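Local coordinates for particle-associated glycoside hydrolase (Acinetobacter phage Fri1, PDB 6C72), which probably degrades the capsular polysaccharide of Acinetobacter baumannii as a trimeric tailspike during phage entry, at residues N447-L450 / V455-P458; Y485-I490 / Q589-T594; L497-V502 / G555-W560. All coordinates share one frame; numbering follows the deposited sequence.

Interaction 1. Residues N447-L450 / V455-P458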
ATOM      1  N   ASN A 447      -5.395 -13.583 -17.503  1.00 28.90           N
ATOM      2  CA  ASN A 447      -4.686 -14.526 -16.645  1.00 28.11           C
ATOM      3  C   ASN A 447      -3.844 -15.442 -17.536  1.00 29.03           C
ATOM      4  O   ASN A 447      -4.050 -15.519 -18.750  1.00 30.15           O
ATOM      5  CB  ASN A 447      -5.643 -15.346 -15.754  1.00 27.05           C
ATOM      6  CG  ASN A 447      -6.340 -14.492 -14.690  1.00 26.49           C
ATOM      7  OD1 ASN A 447      -5.762 -14.184 -13.642  1.00 26.70           O
ATOM      8  ND2 ASN A 447      -7.585 -14.105 -14.963  1.00 26.38           N
ATOM      9  N   THR A 448      -2.855 -16.102 -16.937  1.00 32.10           N
ATOM     10  CA  THR A 448      -1.989 -17.018 -17.667  1.00 32.21           C
ATOM     11  C   THR A 448      -2.308 -18.455 -17.283  1.00 31.92           C
ATOM     12  O   THR A 448      -2.224 -18.816 -16.106  1.00 31.74           O
ATOM     13  CB  THR A 448      -0.519 -16.708 -17.406  1.00 32.39           C
ATOM     14  OG1 THR A 448      -0.249 -15.376 -17.845  1.00 32.66           O
ATOM     15  CG2 THR A 448       0.383 -17.685 -18.196  1.00 32.46           C
ATOM     16  N   PHE A 449      -2.608 -19.287 -18.278  1.00 30.41           N
ATOM     17  CA  PHE A 449      -2.991 -20.672 -18.035  1.00 30.41           C
ATOM     18  C   PHE A 449      -1.873 -21.588 -18.509  1.00 31.62           C
ATOM     19  O   PHE A 449      -1.442 -21.508 -19.664  1.00 33.02           O
ATOM     20  CB  PHE A 449      -4.329 -20.976 -18.708  1.00 30.85           C
ATOM     21  CG  PHE A 449      -5.429 -20.108 -18.197  1.00 29.82           C
ATOM     22  CD1 PHE A 449      -6.158 -20.481 -17.064  1.00 28.73           C
ATOM     23  CD2 PHE A 449      -5.684 -18.882 -18.777  1.00 30.07           C
ATOM     24  CE1 PHE A 449      -7.168 -19.656 -16.539  1.00 27.94           C
ATOM     25  CE2 PHE A 449      -6.687 -18.051 -18.258  1.00 29.28           C
ATOM     26  CZ  PHE A 449      -7.426 -18.442 -17.130  1.00 28.20           C
ATOM     27  N   LEU A 450      -1.357 -22.403 -17.590  1.00 34.84           N
ATOM     28  CA  LEU A 450      -0.196 -23.247 -17.834  1.00 34.97           C
ATOM     29  C   LEU A 450      -0.558 -24.710 -17.636  1.00 34.93           C
ATOM     30  O   LEU A 450      -1.484 -25.048 -16.889  1.00 34.73           O
ATOM     31  CB  LEU A 450       0.960 -22.881 -16.909  1.00 34.91           C
ATOM     32  CG  LEU A 450       1.417 -21.432 -17.036  1.00 35.03           C
ATOM     33  CD1 LEU A 450       2.265 -21.029 -15.834  1.00 34.87           C
ATOM     34  CD2 LEU A 450       2.186 -21.281 -18.336  1.00 35.30           C
ATOM     35  N   VAL A 455      -8.743 -22.995 -19.352  1.00 30.92           N
ATOM     36  CA  VAL A 455      -8.639 -21.624 -19.839  1.00 30.65           C
ATOM     37  C   VAL A 455      -9.984 -20.938 -19.659  1.00 31.31           C
ATOM     38  O   VAL A 455     -11.009 -21.407 -20.165  1.00 31.36           O
ATOM     39  CB  VAL A 455      -8.181 -21.588 -21.304  1.00 29.69           C
ATOM     40  CG1 VAL A 455      -8.099 -20.158 -21.787  1.00 29.62           C
ATOM     41  CG2 VAL A 455      -6.821 -22.261 -21.454  1.00 29.11           C
ATOM     42  N   ILE A 456      -9.992 -19.850 -18.898  1.00 30.23           N
ATOM     43  CA  ILE A 456     -11.176 -19.024 -18.700  1.00 30.85           C
ATOM     44  C   ILE A 456     -10.987 -17.754 -19.518  1.00 30.33           C
ATOM     45  O   ILE A 456     -10.023 -17.005 -19.303  1.00 30.14           O
ATOM     46  CB  ILE A 456     -11.408 -18.699 -17.215  1.00 31.93           C
ATOM     47  CG1 ILE A 456     -11.447 -19.983 -16.391  1.00 32.52           C
ATOM     48  CG2 ILE A 456     -12.729 -17.957 -17.030  1.00 32.63           C
ATOM     49  CD1 ILE A 456     -12.651 -20.839 -16.709  1.00 32.82           C
ATOM     50  N   GLN A 457     -11.887 -17.527 -20.472  1.00 38.55           N
ATOM     51  CA  GLN A 457     -11.853 -16.290 -21.226  1.00 38.27           C
ATOM     52  C   GLN A 457     -12.143 -15.125 -20.286  1.00 38.89           C
ATOM     53  O   GLN A 457     -12.922 -15.265 -19.338  1.00 39.66           O
ATOM     54  CB  GLN A 457     -12.884 -16.319 -22.355  1.00 38.06           C
ATOM     55  CG  GLN A 457     -12.629 -17.399 -23.379  1.00 37.43           C
ATOM     56  CD  GLN A 457     -11.280 -17.223 -24.036  1.00 36.93           C
ATOM     57  OE1 GLN A 457     -10.874 -16.082 -24.309  1.00 37.03           O
ATOM     58  NE2 GLN A 457     -10.534 -18.334 -24.225  1.00 36.50           N
ATOM     59  N   PRO A 458     -11.515 -13.974 -20.510  1.00 30.00           N
ATOM     60  CA  PRO A 458     -11.849 -12.793 -19.703  1.00 30.53           C
ATOM     61  C   PRO A 458     -13.323 -12.457 -19.849  1.00 30.96           C
ATOM     62  O   PRO A 458     -13.891 -12.545 -20.938  1.00 30.66           O
ATOM     63  CB  PRO A 458     -10.955 -11.697 -20.286  1.00 30.21           C
ATOM     64  CG  PRO A 458      -9.812 -12.461 -20.961  1.00 29.69           C
ATOM     65  CD  PRO A 458     -10.446 -13.706 -21.490  1.00 29.45           C
TER
HETATM   66  O   HOH W   1      -8.837 -15.034 -17.635  1.00 32.43           O
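At the C-terminal end of the right-handed parallel beta-helix that forms the body of this tailspike, Phe449 of the last short strand is covered by the chain that leaves it, and the backbone of Val455 and Ile456 lies across one face of its ring. Val455 CA stands 3.9 Å from the ring centroid and only 12° off the ring normal, a CH-pi contact over the face. Ile456 N sits over the same face but nearer the rim, 3.4 Å from Phe449 CZ. A flat aromatic ring suits this place because it accepts a peptide backbone laid over it. The isopropyl group of Val455 reaches back to the root of the ring, with CG2 3.9 Å from Phe449 CB, while Ile456 CB meets the far end, 4.0 Å from Phe449 CZ. The Phe449 ring leans beside its own backbone N (chi1 -60°), and this carries it across to the loop. Polar groups are joined at the ring's edge: a water lying in the ring plane accepts from Asn447 ND2 at 3.1 Å and donates to Ile456 O at 2.8 Å. The amide of Asn447 is also fixed by Asn426 N and Ile423 O. Parallel backbone pairing ties Thr448 and Leu450 to strand 422-429, where the Phe428 ring meets that of Phe449, and Pro458 packs on Thr463 of a neighbouring subunit.

Interaction 2. Residues Y485-I490 / Q589-T594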
ATOM      1  N   TYR A 485     -29.306  10.646 -36.457  1.00 29.89           N
ATOM      2  CA  TYR A 485     -29.547   9.850 -35.262  1.00 29.99           C
ATOM      3  C   TYR A 485     -30.629   8.809 -35.496  1.00 29.12           C
ATOM      4  O   TYR A 485     -31.610   9.053 -36.206  1.00 28.61           O
ATOM      5  CB  TYR A 485     -29.941  10.738 -34.074  1.00 30.78           C
ATOM      6  CG  TYR A 485     -28.863  11.707 -33.690  1.00 31.34           C
ATOM      7  CD1 TYR A 485     -28.733  12.922 -34.343  1.00 31.49           C
ATOM      8  CD2 TYR A 485     -27.960  11.403 -32.679  1.00 31.55           C
ATOM      9  CE1 TYR A 485     -27.726  13.808 -34.007  1.00 31.79           C
ATOM     10  CE2 TYR A 485     -26.962  12.286 -32.322  1.00 31.81           C
ATOM     11  CZ  TYR A 485     -26.851  13.490 -32.986  1.00 31.92           C
ATOM     12  OH  TYR A 485     -25.855  14.376 -32.631  1.00 32.09           O
ATOM     13  N   PHE A 486     -30.430   7.645 -34.888  1.00 31.00           N
ATOM     14  CA  PHE A 486     -31.416   6.576 -34.852  1.00 30.15           C
ATOM     15  C   PHE A 486     -31.534   6.125 -33.402  1.00 30.44           C
ATOM     16  O   PHE A 486     -30.560   5.643 -32.823  1.00 30.86           O
ATOM     17  CB  PHE A 486     -31.010   5.424 -35.774  1.00 29.60           C
ATOM     18  CG  PHE A 486     -31.930   4.246 -35.721  1.00 28.92           C
ATOM     19  CD1 PHE A 486     -31.733   3.246 -34.792  1.00 29.02           C
ATOM     20  CD2 PHE A 486     -32.980   4.131 -36.609  1.00 28.28           C
ATOM     21  CE1 PHE A 486     -32.568   2.157 -34.736  1.00 28.61           C
ATOM     22  CE2 PHE A 486     -33.833   3.038 -36.563  1.00 27.86           C
ATOM     23  CZ  PHE A 486     -33.632   2.052 -35.624  1.00 28.08           C
ATOM     24  N   ASN A 487     -32.701   6.329 -32.802  1.00 31.84           N
ATOM     25  CA  ASN A 487     -32.963   5.930 -31.427  1.00 32.02           C
ATOM     26  C   ASN A 487     -34.213   5.081 -31.378  1.00 31.01           C
ATOM     27  O   ASN A 487     -35.218   5.391 -32.025  1.00 30.42           O
ATOM     28  CB  ASN A 487     -33.134   7.118 -30.485  1.00 32.90           C
ATOM     29  CG  ASN A 487     -31.823   7.783 -30.166  1.00 34.14           C
ATOM     30  OD1 ASN A 487     -31.120   7.367 -29.243  1.00 34.21           O
ATOM     31  ND2 ASN A 487     -31.471   8.820 -30.931  1.00 34.64           N
ATOM     32  N   THR A 488     -34.157   4.028 -30.580  1.00 34.86           N
ATOM     33  CA  THR A 488     -35.273   3.112 -30.460  1.00 34.30           C
ATOM     34  C   THR A 488     -35.595   2.895 -28.984  1.00 34.60           C
ATOM     35  O   THR A 488     -34.689   2.742 -28.159  1.00 35.19           O
ATOM     36  CB  THR A 488     -34.953   1.798 -31.208  1.00 34.18           C
ATOM     37  OG1 THR A 488     -36.006   0.851 -31.015  1.00 34.11           O
ATOM     38  CG2 THR A 488     -33.664   1.191 -30.723  1.00 34.72           C
ATOM     39  N   GLU A 489     -36.884   2.967 -28.650  1.00 32.01           N
ATOM     40  CA  GLU A 489     -37.408   2.649 -27.327  1.00 32.28           C
ATOM     41  C   GLU A 489     -38.590   1.695 -27.473  1.00 32.06           C
ATOM     42  O   GLU A 489     -39.176   1.560 -28.552  1.00 31.66           O
ATOM     43  CB  GLU A 489     -37.843   3.905 -26.551  1.00 32.28           C
ATOM     44  CG  GLU A 489     -36.707   4.783 -26.063  1.00 32.93           C
ATOM     45  CD  GLU A 489     -37.197   6.035 -25.356  1.00 33.03           C
ATOM     46  OE1 GLU A 489     -38.203   6.627 -25.803  1.00 32.51           O
ATOM     47  OE2 GLU A 489     -36.571   6.436 -24.349  1.00 33.61           O
ATOM     48  N   ILE A 490     -38.972   1.070 -26.361  1.00 27.96           N
ATOM     49  CA  ILE A 490     -39.969   0.005 -26.397  1.00 28.08           C
ATOM     50  C   ILE A 490     -40.763   0.014 -25.096  1.00 28.11           C
ATOM     51  O   ILE A 490     -40.210   0.208 -24.003  1.00 28.38           O
ATOM     52  CB  ILE A 490     -39.283  -1.351 -26.669  1.00 28.71           C
ATOM     53  CG1 ILE A 490     -40.293  -2.410 -27.113  1.00 28.95           C
ATOM     54  CG2 ILE A 490     -38.450  -1.803 -25.463  1.00 29.30           C
ATOM     55  CD1 ILE A 490     -39.628  -3.703 -27.637  1.00 29.51           C
ATOM     56  N   GLN A 589     -32.527  16.529 -30.128  1.00 47.13           N
ATOM     57  CA  GLN A 589     -33.757  17.107 -29.604  1.00 46.40           C
ATOM     58  C   GLN A 589     -34.990  16.530 -30.278  1.00 45.21           C
ATOM     59  O   GLN A 589     -36.091  16.636 -29.731  1.00 44.11           O
ATOM     60  CB  GLN A 589     -33.737  18.631 -29.744  1.00 47.37           C
ATOM     61  CG  GLN A 589     -32.531  19.300 -29.087  1.00 48.24           C
ATOM     62  CD  GLN A 589     -31.285  19.286 -29.977  1.00 49.24           C
ATOM     63  OE1 GLN A 589     -31.353  19.627 -31.155  1.00 49.79           O
ATOM     64  NE2 GLN A 589     -30.148  18.882 -29.415  1.00 49.32           N
ATOM     65  N   TYR A 590     -34.842  15.927 -31.449  1.00 37.10           N
ATOM     66  CA  TYR A 590     -35.980  15.368 -32.168  1.00 35.42           C
ATOM     67  C   TYR A 590     -35.846  13.859 -32.311  1.00 34.88           C
ATOM     68  O   TYR A 590     -36.354  13.270 -33.268  1.00 33.75           O
ATOM     69  CB  TYR A 590     -36.140  16.033 -33.534  1.00 35.26           C
ATOM     70  CG  TYR A 590     -36.327  17.525 -33.417  1.00 36.13           C
ATOM     71  CD1 TYR A 590     -37.592  18.069 -33.196  1.00 35.67           C
ATOM     72  CD2 TYR A 590     -35.246  18.391 -33.509  1.00 37.81           C
ATOM     73  CE1 TYR A 590     -37.771  19.428 -33.077  1.00 36.78           C
ATOM     74  CE2 TYR A 590     -35.414  19.752 -33.398  1.00 38.70           C
ATOM     75  CZ  TYR A 590     -36.678  20.263 -33.183  1.00 38.17           C
ATOM     76  OH  TYR A 590     -36.846  21.619 -33.062  1.00 39.35           O
ATOM     77  N   SER A 591     -35.178  13.224 -31.348  1.00 39.15           N
ATOM     78  CA  SER A 591     -34.805  11.823 -31.466  1.00 38.75           C
ATOM     79  C   SER A 591     -35.672  10.889 -30.630  1.00 37.18           C
ATOM     80  O   SER A 591     -35.515   9.666 -30.739  1.00 36.66           O
ATOM     81  CB  SER A 591     -33.336  11.648 -31.076  1.00 39.50           C
ATOM     82  OG  SER A 591     -33.154  11.930 -29.701  1.00 39.33           O
ATOM     83  N   LYS A 592     -36.594  11.414 -29.827  1.00 50.41           N
ATOM     84  CA  LYS A 592     -37.356  10.573 -28.916  1.00 49.23           C
ATOM     85  C   LYS A 592     -38.825  10.964 -28.930  1.00 48.34           C
ATOM     86  O   LYS A 592     -39.163  12.151 -28.951  1.00 48.78           O
ATOM     87  CB  LYS A 592     -36.814  10.661 -27.480  1.00 49.46           C
ATOM     88  CG  LYS A 592     -35.586   9.798 -27.196  1.00 49.78           C
ATOM     89  CD  LYS A 592     -34.759  10.357 -26.044  1.00 50.23           C
ATOM     90  CE  LYS A 592     -35.566  10.419 -24.714  1.00 49.52           C
ATOM     91  NZ  LYS A 592     -35.922   9.103 -24.046  1.00 48.72           N
ATOM     92  N   VAL A 593     -39.693   9.952 -28.881  1.00 31.21           N
ATOM     93  CA  VAL A 593     -41.126  10.193 -28.785  1.00 30.63           C
ATOM     94  C   VAL A 593     -41.470  10.611 -27.362  1.00 30.82           C
ATOM     95  O   VAL A 593     -40.689  10.424 -26.423  1.00 31.05           O
ATOM     96  CB  VAL A 593     -41.934   8.948 -29.180  1.00 29.65           C
ATOM     97  CG1 VAL A 593     -41.454   8.396 -30.487  1.00 29.23           C
ATOM     98  CG2 VAL A 593     -41.857   7.904 -28.070  1.00 29.46           C
ATOM     99  N   THR A 594     -42.663  11.181 -27.204  1.00 35.91           N
ATOM    100  CA  THR A 594     -43.215  11.460 -25.885  1.00 35.88           C
ATOM    101  C   THR A 594     -44.200  10.349 -25.564  1.00 35.26           C
ATOM    102  O   THR A 594     -45.216  10.201 -26.247  1.00 35.17           O
ATOM    103  CB  THR A 594     -43.902  12.821 -25.825  1.00 36.38           C
ATOM    104  OG1 THR A 594     -42.971  13.848 -26.186  1.00 37.08           O
ATOM    105  CG2 THR A 594     -44.409  13.062 -24.412  1.00 36.26           C
TER
HETATM  106  O   HOH W   2     -36.531   6.953 -29.893  1.00 33.77           O
HETATM  107  O   HOH W   3     -33.332   9.511 -33.374  1.00 40.31           O
HETATM  108  O   HOH W   4     -38.605   7.468 -28.277  1.00 26.53           O
HETATM  109  O   HOH W   5     -38.813   9.096 -24.881  1.00 29.19           O
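Glu489 OE1 is gripped by two waters, at 2.6 Å and 2.7 Å from their oxygens, and by the indole NE1 of Trp595, just after segment 589-594. The other carboxylate oxygen, Glu489 OE2, takes the salt bridge from Lys592 NZ at 2.8 Å. The ammonium group comes from above the carboxylate plane, 38° out of it, and the two side chains cross at about a right angle. Lys592 gets there by folding: its chain bends at chi3 and chi4 (61° and 69°), bringing NZ back toward the strand. One of the two waters also accepts from Lys592 NZ and donates to Val593 O at 2.8 Å, bracing the ion pair; the other accepts from Val593 N at 2.8 Å. Glutamate suits this buried strand position because its two oxygens can serve the lysine and the indole directly, and the N and O of Val593 through water.

Two residues earlier, Asn487 faces Ser591. Its ND2 rests 3.4 Å from Ser591 CB and donates a hydrogen bond to a third water at 3.1 Å, which bonds weakly to Ser591 O. A fourth water donates to Ser591 O and, weakly, to Asn487 O. The small side chain of Ser591 leaves room for the amide, and its hydroxyl is bonded to Pro588 O. Glu489 and Asn487 lie on strand 485-494, paired with strand 576-585 in an antiparallel sheet of the C-terminal domain. The contact is largely buried and water-mediated, with the Lys592-Glu489 salt bridge its one direct hydrogen bond, and the lysine's charge would be expected to stabilise Glu489 as a carboxylate.

Interaction 3. Residues L497-V502 / G555-W560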
ATOM      1  N   LEU A 497     -60.804  -1.857 -24.913  1.00 29.10           N
ATOM      2  CA  LEU A 497     -61.589  -1.550 -26.108  1.00 29.38           C
ATOM      3  C   LEU A 497     -61.689  -0.062 -26.412  1.00 28.72           C
ATOM      4  O   LEU A 497     -62.151   0.292 -27.504  1.00 28.93           O
ATOM      5  CB  LEU A 497     -63.000  -2.121 -25.996  1.00 29.65           C
ATOM      6  CG  LEU A 497     -63.026  -3.626 -25.740  1.00 30.13           C
ATOM      7  CD1 LEU A 497     -64.477  -4.163 -25.778  1.00 30.33           C
ATOM      8  CD2 LEU A 497     -62.118  -4.349 -26.724  1.00 30.59           C
ATOM      9  N   ASN A 498     -61.253   0.812 -25.508  1.00 38.26           N
ATOM     10  CA  ASN A 498     -61.294   2.246 -25.764  1.00 37.42           C
ATOM     11  C   ASN A 498     -59.955   2.678 -26.344  1.00 37.19           C
ATOM     12  O   ASN A 498     -58.905   2.218 -25.896  1.00 37.31           O
ATOM     13  CB  ASN A 498     -61.556   3.031 -24.468  1.00 36.56           C
ATOM     14  CG  ASN A 498     -62.948   2.789 -23.874  1.00 36.66           C
ATOM     15  OD1 ASN A 498     -63.942   2.699 -24.593  1.00 36.99           O
ATOM     16  ND2 ASN A 498     -63.010   2.671 -22.550  1.00 36.37           N
ATOM     17  N   PHE A 499     -59.996   3.575 -27.327  1.00 37.65           N
ATOM     18  CA  PHE A 499     -58.764   4.143 -27.859  1.00 37.18           C
ATOM     19  C   PHE A 499     -58.045   4.919 -26.771  1.00 36.39           C
ATOM     20  O   PHE A 499     -58.662   5.675 -26.019  1.00 35.78           O
ATOM     21  CB  PHE A 499     -59.047   5.068 -29.040  1.00 36.66           C
ATOM     22  CG  PHE A 499     -59.057   4.370 -30.374  1.00 37.43           C
ATOM     23  CD1 PHE A 499     -57.871   3.941 -30.957  1.00 37.71           C
ATOM     24  CD2 PHE A 499     -60.244   4.122 -31.029  1.00 37.92           C
ATOM     25  CE1 PHE A 499     -57.871   3.308 -32.181  1.00 38.40           C
ATOM     26  CE2 PHE A 499     -60.250   3.474 -32.253  1.00 38.66           C
ATOM     27  CZ  PHE A 499     -59.060   3.070 -32.830  1.00 38.87           C
ATOM     28  N   LYS A 500     -56.730   4.741 -26.702  1.00 45.40           N
ATOM     29  CA  LYS A 500     -55.898   5.362 -25.683  1.00 44.93           C
ATOM     30  C   LYS A 500     -54.683   5.991 -26.355  1.00 44.65           C
ATOM     31  O   LYS A 500     -53.972   5.318 -27.104  1.00 45.10           O
ATOM     32  CB  LYS A 500     -55.479   4.321 -24.641  1.00 45.50           C
ATOM     33  CG  LYS A 500     -54.242   4.678 -23.859  1.00 45.16           C
ATOM     34  CD  LYS A 500     -54.084   3.791 -22.614  1.00 45.64           C
ATOM     35  CE  LYS A 500     -53.981   2.309 -22.980  1.00 46.54           C
ATOM     36  NZ  LYS A 500     -53.307   1.527 -21.901  1.00 46.85           N
ATOM     37  N   GLU A 501     -54.467   7.281 -26.111  1.00 42.58           N
ATOM     38  CA  GLU A 501     -53.257   7.942 -26.580  1.00 42.46           C
ATOM     39  C   GLU A 501     -52.035   7.311 -25.924  1.00 42.99           C
ATOM     40  O   GLU A 501     -51.971   7.208 -24.700  1.00 43.13           O
ATOM     41  CB  GLU A 501     -53.314   9.438 -26.254  1.00 41.92           C
ATOM     42  CG  GLU A 501     -54.326  10.249 -27.056  1.00 41.33           C
ATOM     43  CD  GLU A 501     -54.372  11.723 -26.641  1.00 40.98           C
ATOM     44  OE1 GLU A 501     -54.004  12.025 -25.485  1.00 41.16           O
ATOM     45  OE2 GLU A 501     -54.768  12.588 -27.464  1.00 40.60           O
ATOM     46  N   VAL A 502     -51.059   6.886 -26.732  1.00 27.99           N
ATOM     47  CA  VAL A 502     -49.888   6.206 -26.180  1.00 28.55           C
ATOM     48  C   VAL A 502     -48.613   7.020 -26.409  1.00 28.60           C
ATOM     49  O   VAL A 502     -47.718   7.009 -25.560  1.00 29.00           O
ATOM     50  CB  VAL A 502     -49.721   4.776 -26.742  1.00 29.14           C
ATOM     51  CG1 VAL A 502     -50.899   3.882 -26.361  1.00 29.43           C
ATOM     52  CG2 VAL A 502     -49.518   4.800 -28.261  1.00 29.02           C
ATOM     53  N   GLY A 555     -56.590  -8.601 -33.004  1.00 24.11           N
ATOM     54  CA  GLY A 555     -55.611  -7.626 -33.433  1.00 23.46           C
ATOM     55  C   GLY A 555     -55.714  -6.303 -32.700  1.00 23.15           C
ATOM     56  O   GLY A 555     -56.257  -6.203 -31.595  1.00 23.40           O
ATOM     57  N   VAL A 556     -55.198  -5.263 -33.350  1.00 28.63           N
ATOM     58  CA  VAL A 556     -55.037  -3.947 -32.749  1.00 27.44           C
ATOM     59  C   VAL A 556     -55.650  -2.912 -33.680  1.00 27.41           C
ATOM     60  O   VAL A 556     -55.698  -3.102 -34.899  1.00 27.78           O
ATOM     61  CB  VAL A 556     -53.542  -3.619 -32.477  1.00 26.43           C
ATOM     62  CG1 VAL A 556     -52.776  -3.461 -33.778  1.00 26.46           C
ATOM     63  CG2 VAL A 556     -53.394  -2.376 -31.602  1.00 25.61           C
ATOM     64  N   LYS A 557     -56.150  -1.833 -33.093  1.00 31.47           N
ATOM     65  CA  LYS A 557     -56.665  -0.682 -33.822  1.00 31.35           C
ATOM     66  C   LYS A 557     -55.787   0.521 -33.513  1.00 30.72           C
ATOM     67  O   LYS A 557     -55.293   0.666 -32.392  1.00 30.48           O
ATOM     68  CB  LYS A 557     -58.130  -0.401 -33.452  1.00 31.78           C
ATOM     69  CG  LYS A 557     -59.081  -1.487 -33.920  1.00 32.50           C
ATOM     70  CD  LYS A 557     -60.276  -1.702 -32.979  1.00 32.83           C
ATOM     71  CE  LYS A 557     -61.310  -0.579 -33.008  1.00 32.60           C
ATOM     72  NZ  LYS A 557     -62.642  -1.016 -32.409  1.00 32.94           N
ATOM     73  N   TYR A 558     -55.556   1.356 -34.517  1.00 29.15           N
ATOM     74  CA  TYR A 558     -54.681   2.504 -34.357  1.00 28.80           C
ATOM     75  C   TYR A 558     -55.321   3.716 -35.008  1.00 29.02           C
ATOM     76  O   TYR A 558     -56.099   3.591 -35.952  1.00 29.08           O
ATOM     77  CB  TYR A 558     -53.294   2.239 -34.958  1.00 28.19           C
ATOM     78  CG  TYR A 558     -53.356   1.686 -36.354  1.00 28.00           C
ATOM     79  CD1 TYR A 558     -53.400   2.532 -37.452  1.00 27.92           C
ATOM     80  CD2 TYR A 558     -53.381   0.314 -36.576  1.00 28.15           C
ATOM     81  CE1 TYR A 558     -53.461   2.037 -38.724  1.00 27.88           C
ATOM     82  CE2 TYR A 558     -53.440  -0.189 -37.852  1.00 28.35           C
ATOM     83  CZ  TYR A 558     -53.489   0.682 -38.915  1.00 28.14           C
ATOM     84  OH  TYR A 558     -53.558   0.197 -40.188  1.00 28.41           O
ATOM     85  N   SER A 559     -54.984   4.891 -34.491  1.00 32.26           N
ATOM     86  CA  SER A 559     -55.538   6.140 -34.988  1.00 32.50           C
ATOM     87  C   SER A 559     -54.554   7.259 -34.700  1.00 32.69           C
ATOM     88  O   SER A 559     -53.979   7.327 -33.612  1.00 32.70           O
ATOM     89  CB  SER A 559     -56.886   6.455 -34.346  1.00 32.68           C
ATOM     90  OG  SER A 559     -57.290   7.779 -34.639  1.00 32.80           O
ATOM     91  N   TRP A 560     -54.359   8.117 -35.691  1.00 30.70           N
ATOM     92  CA  TRP A 560     -53.486   9.275 -35.595  1.00 31.15           C
ATOM     93  C   TRP A 560     -54.337  10.529 -35.466  1.00 31.53           C
ATOM     94  O   TRP A 560     -55.349  10.690 -36.164  1.00 31.42           O
ATOM     95  CB  TRP A 560     -52.574   9.401 -36.826  1.00 31.20           C
ATOM     96  CG  TRP A 560     -51.470   8.390 -36.879  1.00 30.64           C
ATOM     97  CD1 TRP A 560     -51.445   7.236 -37.614  1.00 29.82           C
ATOM     98  CD2 TRP A 560     -50.226   8.444 -36.173  1.00 30.66           C
ATOM     99  NE1 TRP A 560     -50.265   6.563 -37.396  1.00 29.18           N
ATOM    100  CE2 TRP A 560     -49.499   7.284 -36.518  1.00 29.74           C
ATOM    101  CE3 TRP A 560     -49.653   9.361 -35.280  1.00 31.09           C
ATOM    102  CZ2 TRP A 560     -48.234   7.015 -35.999  1.00 29.45           C
ATOM    103  CZ3 TRP A 560     -48.388   9.089 -34.766  1.00 30.40           C
ATOM    104  CH2 TRP A 560     -47.700   7.924 -35.121  1.00 29.48           C
TER
HETATM  105  O   HOH W   6     -62.227  -1.600 -29.610  1.00 27.21           O
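The ring of Phe499 projects from the lead-in to strand 500-504 and meets strand 556-561 with its outer end. Phe499 CZ lies 3.6 Å from Lys557 CB, and the neighbouring Phe499 CE1 is 3.9 Å from Ser559 CB, both partners placed obliquely to the ring. Between them Tyr558 N comes at the ring's edge, 3.8 Å from Phe499 CE1. The phenylalanine is long enough to bridge backbones whose closest CA atoms, those of Phe499 and Tyr558, are 7.8 Å apart, while the CB groups of Lys557 and Ser559 give it apolar surface on a strand face whose side chains end in polar groups.

The Phe499 and Lys557 side chains cross at about a right angle, and Lys557 bends at chi2 and chi3 (147° and 72°), directing its amine toward the chain before Phe499. There a water accepts from Lys557 NZ at 2.9 Å and donates to Leu497 O at 2.8 Å. Farther out, strand 564-569 lies between the two segments, pairing with both; its Ala568 touches the Phe499 side chain. Tyr558 turns to the opposite side of its strand, against Val530 and Leu532, with its hydroxyl held by Glu547. Its side chain is about 3 Å from that of His545, a known zinc ligand, and about 5 Å from a bound zinc ion. This packing, from the four-stranded sheet onto strand 528-536 of the six-stranded one, is that of a beta-sandwich core, as the C-terminal domain appears to be.

Along the chain, interaction 1 comes first, at the end of the parallel beta-helix; interactions 2 and 3 belong to the separate C-terminal domain, their centres about 41 Å and 55 Å from its own. Interaction 3 is nested within the loop closed by interaction 2, and their centres are about 21 Å apart. Strand 485-494 of the six-stranded antiparallel sheet runs on to strand 500-504 of the four-stranded one, so interaction 2 ties strand 485-494 to the chain just before the C-terminal strand 594-595, while interaction 3 reaches across three of the four strands of the smaller sheet. Neighbouring subunits touch the segments of the first two contacts but not the third, consistent with the three-chain assembly.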